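Local coordinates for manganese-dependent inorganic pyrophosphatase (Methanocaldococcus jannaschii, PDB 2EB0), which catalyses the manganese-dependent hydrolysis of diphosphate to two phosphates, as a family II inorganic pyrophosphatase built from DHH and DHHA2 domains, at residues Ser261-Val266 and Asn283-Glu288; Lys269-Lys274 and Glu302-Gly307. All coordinates share one frame; numbering follows the deposited sequence.

Interaction 1. Residues Ser261-Val266 and Asn283-Glu288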
# COMPACT_ATOMS: atom_id res chain seq x y z
N SER B 261 4.31 -25.43 13.09
CA SER B 261 4.14 -25.99 11.76
C SER B 261 5.32 -26.83 11.31
O SER B 261 6.47 -26.47 11.54
CB SER B 261 3.92 -24.87 10.74
OG SER B 261 2.74 -24.14 11.02
N GLU B 262 5.02 -27.95 10.67
CA GLU B 262 6.06 -28.80 10.13
C GLU B 262 6.21 -28.28 8.71
O GLU B 262 5.26 -28.35 7.92
CB GLU B 262 5.64 -30.27 10.08
CG GLU B 262 6.79 -31.19 9.70
CD GLU B 262 6.34 -32.61 9.40
OE1 GLU B 262 5.47 -33.15 10.12
OE2 GLU B 262 6.87 -33.20 8.43
N ALA B 263 7.37 -27.75 8.38
CA ALA B 263 7.58 -27.23 7.04
C ALA B 263 8.20 -28.25 6.11
O ALA B 263 9.23 -28.84 6.43
CB ALA B 263 8.45 -25.99 7.10
N LEU B 264 7.56 -28.48 4.97
CA LEU B 264 8.09 -29.40 3.96
C LEU B 264 8.83 -28.48 3.00
O LEU B 264 8.27 -27.49 2.53
CB LEU B 264 6.97 -30.12 3.22
CG LEU B 264 5.98 -30.97 4.02
CD1 LEU B 264 5.08 -31.72 3.05
CD2 LEU B 264 6.73 -31.96 4.90
N VAL B 265 10.09 -28.80 2.71
CA VAL B 265 10.89 -27.95 1.84
C VAL B 265 11.28 -28.60 0.52
O VAL B 265 11.93 -29.64 0.49
CB VAL B 265 12.15 -27.46 2.58
CG1 VAL B 265 12.91 -26.46 1.73
CG2 VAL B 265 11.76 -26.84 3.91
N VAL B 266 10.89 -27.96 -0.58
CA VAL B 266 11.17 -28.46 -1.91
C VAL B 266 11.84 -27.41 -2.80
O VAL B 266 11.33 -26.28 -2.93
CB VAL B 266 9.87 -28.92 -2.61
CG1 VAL B 266 10.20 -29.78 -3.81
CG2 VAL B 266 8.99 -29.66 -1.62
N ASN B 283 13.68 -33.69 4.49
CA ASN B 283 13.05 -32.74 3.58
C ASN B 283 12.09 -31.80 4.31
O ASN B 283 11.36 -31.03 3.68
CB ASN B 283 12.32 -33.49 2.46
CG ASN B 283 11.42 -34.58 2.99
OD1 ASN B 283 10.83 -35.34 2.22
ND2 ASN B 283 11.31 -34.68 4.31
N SER B 284 12.10 -31.85 5.64
CA SER B 284 11.23 -31.00 6.44
C SER B 284 11.83 -30.64 7.80
O SER B 284 12.86 -31.17 8.20
CB SER B 284 9.87 -31.68 6.65
OG SER B 284 9.99 -32.84 7.45
N VAL B 285 11.17 -29.72 8.50
CA VAL B 285 11.60 -29.27 9.82
C VAL B 285 10.39 -28.70 10.54
O VAL B 285 9.52 -28.08 9.92
CB VAL B 285 12.68 -28.15 9.74
CG1 VAL B 285 13.99 -28.72 9.26
CG2 VAL B 285 12.22 -27.05 8.81
N PHE B 286 10.32 -28.91 11.85
CA PHE B 286 9.21 -28.38 12.62
C PHE B 286 9.56 -26.99 13.09
O PHE B 286 10.58 -26.80 13.75
CB PHE B 286 8.91 -29.25 13.83
CG PHE B 286 7.66 -28.84 14.56
CD1 PHE B 286 6.41 -29.04 13.98
CD2 PHE B 286 7.74 -28.25 15.82
CE1 PHE B 286 5.25 -28.64 14.65
CE2 PHE B 286 6.58 -27.85 16.49
CZ PHE B 286 5.33 -28.05 15.90
N LEU B 287 8.72 -26.01 12.76
CA LEU B 287 8.97 -24.64 13.18
C LEU B 287 8.10 -24.32 14.39
O LEU B 287 6.87 -24.20 14.28
CB LEU B 287 8.69 -23.67 12.03
CG LEU B 287 9.57 -23.89 10.80
CD1 LEU B 287 9.18 -22.92 9.70
CD2 LEU B 287 11.03 -23.69 11.17
N GLU B 288 8.74 -24.19 15.54
CA GLU B 288 8.06 -23.90 16.79
C GLU B 288 7.42 -22.52 16.84
O GLU B 288 8.06 -21.52 16.54
CB GLU B 288 9.03 -24.04 17.97
CG GLU B 288 8.93 -25.38 18.69
CD GLU B 288 7.67 -25.50 19.53
OE1 GLU B 288 7.49 -24.67 20.46
OE2 GLU B 288 6.86 -26.41 19.27
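The Phe286 ring lies obliquely against the backbone of Ser261 and Glu262, its CD1 3.5 Å from Ser261 O; at its edge, in the ring plane, sits the carboxylate oxygen OE2 of Glu288. CG of Phe286 is anti to the backbone N (chi1 -173°), which lets the ring reach across to the neighbouring strand. Glu262, paired with Phe286, shares this face of the sheet with Leu264 and Ser284. Its extended chain brings OE2 to a weak hydrogen bond from Ser284 OG at 3.3 Å, while OE1 makes the stronger link, a salt bridge to Lys230 of helix 230-243. Beside it, Leu264 CD2 packs on Ser284 CB. On the other face Ala263 CB meets Leu287 CD1 at 4.1 Å and Val285 CG2 a little farther off, and Phe272 comes down on Ala263 and Val285; at the Ser261 end the hydroxyl is bonded to Val290 O and Thr254 OG1. Five backbone hydrogen bonds join the strands, among them Leu287 N to Ser261 O at 2.6 Å and Ala263 N to Val285 O at 2.7 Å; the last, Val265 N to Asn283 O, is nearly straight at 174°. This is antiparallel pairing of edge strand 284-287 with strand 260-267 in the five-stranded mixed sheet of the DHHA2 domain.

Interaction 2. Residues Lys269-Lys274 and Glu302-Gly307; sequences KEMFEK and ERAYNG
Met271 lays its side chain over one face of the Tyr305 ring, the two groups crossing at a slant. CG does the closest touching: it stands 3.2 Å above the ring plane, displaced toward the CD1-CE1 side, and makes a CH-pi contact 3.5 Å from the centroid. The sulfur follows over the same face, with SD 4.5 Å from the centroid, a Met-aromatic contact. The first torsion, chi1 -166°, swings CG opposite the backbone N and carries the chain from helix 269-275 toward the ring; its bends at chi2 and chi3 then turn SD and CE back along helix 293-306. There SD lies 3.7 Å from Ala304 CB and CE comes up to Tyr305 CA, so that the thioether fills the angle between the ring and the helix backbone. The CB of Tyr305 points away from the other helix and its ring comes back; the hydroxyl at its far end is hydrogen-bonded to Asp247 OD1, which ties down the outer end of the ring.

One turn farther along, Lys274 stretches fully extended past Ala304. Its NZ donates to Ala304 O at 3.2 Å, approaching well off the C=O direction (127°), and makes a long salt bridge to OXT of the poorly ordered C-terminal Gly307 at 3.7 Å. The short helix segments run at 119° to each other with axes 9.0 Å apart. Chemically, an apolar thioether-ring contact is combined with a charged outer end, where the ammonium group of Lys274 would be expected to ease the build-up of negative charge at the C-terminal end of helix 293-306.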
# COMPACT_ATOMS: atom_id res chain seq x y z
N LYS B 269 16.38 -25.37 -0.87
CA LYS B 269 16.48 -25.58 0.57
C LYS B 269 17.46 -24.62 1.23
O LYS B 269 17.26 -24.20 2.38
CB LYS B 269 16.88 -27.03 0.87
CG LYS B 269 15.81 -28.04 0.49
CD LYS B 269 16.18 -29.46 0.89
CE LYS B 269 15.06 -30.43 0.53
NZ LYS B 269 15.43 -31.85 0.83
N GLU B 270 18.51 -24.26 0.49
CA GLU B 270 19.53 -23.35 0.98
C GLU B 270 18.91 -22.02 1.40
O GLU B 270 19.16 -21.52 2.50
CB GLU B 270 20.59 -23.09 -0.10
CG GLU B 270 21.07 -24.33 -0.84
CD GLU B 270 19.99 -24.94 -1.74
OE1 GLU B 270 19.51 -24.23 -2.66
OE2 GLU B 270 19.62 -26.11 -1.53
N MET B 271 18.10 -21.45 0.51
CA MET B 271 17.46 -20.17 0.78
C MET B 271 16.53 -20.25 1.99
O MET B 271 16.35 -19.26 2.70
CB MET B 271 16.68 -19.70 -0.44
CG MET B 271 16.26 -18.24 -0.35
SD MET B 271 17.66 -17.09 -0.12
CE MET B 271 17.96 -16.59 -1.84
N PHE B 272 15.94 -21.42 2.21
CA PHE B 272 15.03 -21.65 3.33
C PHE B 272 15.83 -21.67 4.63
O PHE B 272 15.50 -20.98 5.60
CB PHE B 272 14.32 -23.00 3.16
CG PHE B 272 13.39 -23.33 4.29
CD1 PHE B 272 12.06 -22.93 4.25
CD2 PHE B 272 13.85 -24.04 5.40
CE1 PHE B 272 11.19 -23.22 5.30
CE2 PHE B 272 12.99 -24.33 6.46
CZ PHE B 272 11.66 -23.92 6.41
N GLU B 273 16.88 -22.49 4.64
CA GLU B 273 17.73 -22.62 5.80
C GLU B 273 18.32 -21.26 6.18
O GLU B 273 18.54 -20.99 7.35
CB GLU B 273 18.85 -23.62 5.52
CG GLU B 273 18.39 -25.07 5.51
CD GLU B 273 19.49 -26.02 5.07
OE1 GLU B 273 19.41 -27.23 5.39
OE2 GLU B 273 20.43 -25.55 4.38
N LYS B 274 18.58 -20.43 5.18
CA LYS B 274 19.12 -19.10 5.42
C LYS B 274 18.01 -18.25 6.04
O LYS B 274 18.21 -17.54 7.02
CB LYS B 274 19.59 -18.47 4.11
CG LYS B 274 20.09 -17.04 4.27
CD LYS B 274 20.31 -16.37 2.92
CE LYS B 274 20.59 -14.88 3.09
NZ LYS B 274 20.54 -14.13 1.80
N GLU B 302 11.12 -13.90 2.03
CA GLU B 302 11.30 -12.90 0.98
C GLU B 302 12.50 -12.01 1.28
O GLU B 302 13.12 -11.48 0.37
CB GLU B 302 10.06 -12.03 0.79
CG GLU B 302 10.32 -10.87 -0.16
CD GLU B 302 9.06 -10.11 -0.53
OE1 GLU B 302 8.23 -9.85 0.37
OE2 GLU B 302 8.91 -9.76 -1.72
N ARG B 303 12.81 -11.83 2.56
CA ARG B 303 13.95 -11.00 2.92
C ARG B 303 15.22 -11.74 2.53
O ARG B 303 16.18 -11.13 2.07
CB ARG B 303 13.96 -10.68 4.41
CG ARG B 303 13.20 -9.42 4.77
CD ARG B 303 13.66 -8.86 6.10
NE ARG B 303 13.37 -9.77 7.20
CZ ARG B 303 12.16 -9.95 7.72
NH1 ARG B 303 11.12 -9.28 7.23
NH2 ARG B 303 11.98 -10.81 8.71
N ALA B 304 15.22 -13.05 2.72
CA ALA B 304 16.39 -13.86 2.36
C ALA B 304 16.61 -13.79 0.85
O ALA B 304 17.73 -13.58 0.39
CB ALA B 304 16.18 -15.31 2.79
N TYR B 305 15.54 -13.95 0.08
CA TYR B 305 15.64 -13.91 -1.37
C TYR B 305 16.17 -12.62 -1.97
O TYR B 305 17.09 -12.65 -2.78
CB TYR B 305 14.29 -14.21 -2.01
CG TYR B 305 14.08 -15.66 -2.35
CD1 TYR B 305 13.53 -16.54 -1.43
CD2 TYR B 305 14.45 -16.15 -3.60
CE1 TYR B 305 13.34 -17.88 -1.74
CE2 TYR B 305 14.26 -17.50 -3.93
CZ TYR B 305 13.71 -18.36 -2.99
OH TYR B 305 13.51 -19.68 -3.31
N ASN B 306 15.59 -11.49 -1.60
CA ASN B 306 16.07 -10.24 -2.17
C ASN B 306 17.25 -9.67 -1.40
O ASN B 306 18.02 -8.87 -1.92
CB ASN B 306 14.93 -9.21 -2.29
CG ASN B 306 14.42 -8.75 -0.95
OD1 ASN B 306 15.17 -8.65 0.01
ND2 ASN B 306 13.13 -8.44 -0.89
N GLY B 307 17.38 -10.10 -0.15
CA GLY B 307 18.48 -9.62 0.67
C GLY B 307 19.80 -9.98 0.00
O GLY B 307 20.64 -9.08 -0.16
OXT GLY B 307 19.97 -11.16 -0.36

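In the fold
Both interactions belong to the DHHA2 domain, away from the manganese sites, with centres about 15 Å apart. Along the chain their segments alternate: strand 260-267, helix 269-275, strand 284-287, then the C-terminal helix 293-306. Helix 269-275 thus connects the two strands of interaction 1 and is itself one partner in interaction 2. Phe272 joins the two contacts directly, its CE2 3.7 Å from Val285 CG2 and 3.8 Å from Val265 CG2, while Met271 of the same helix turns to the C-terminal helix. Helix 269-275 therefore lies between the sheet's edge region and the chain terminus, where Glu302, Arg303 and Asn306 pack on Thr96 of the second subunit.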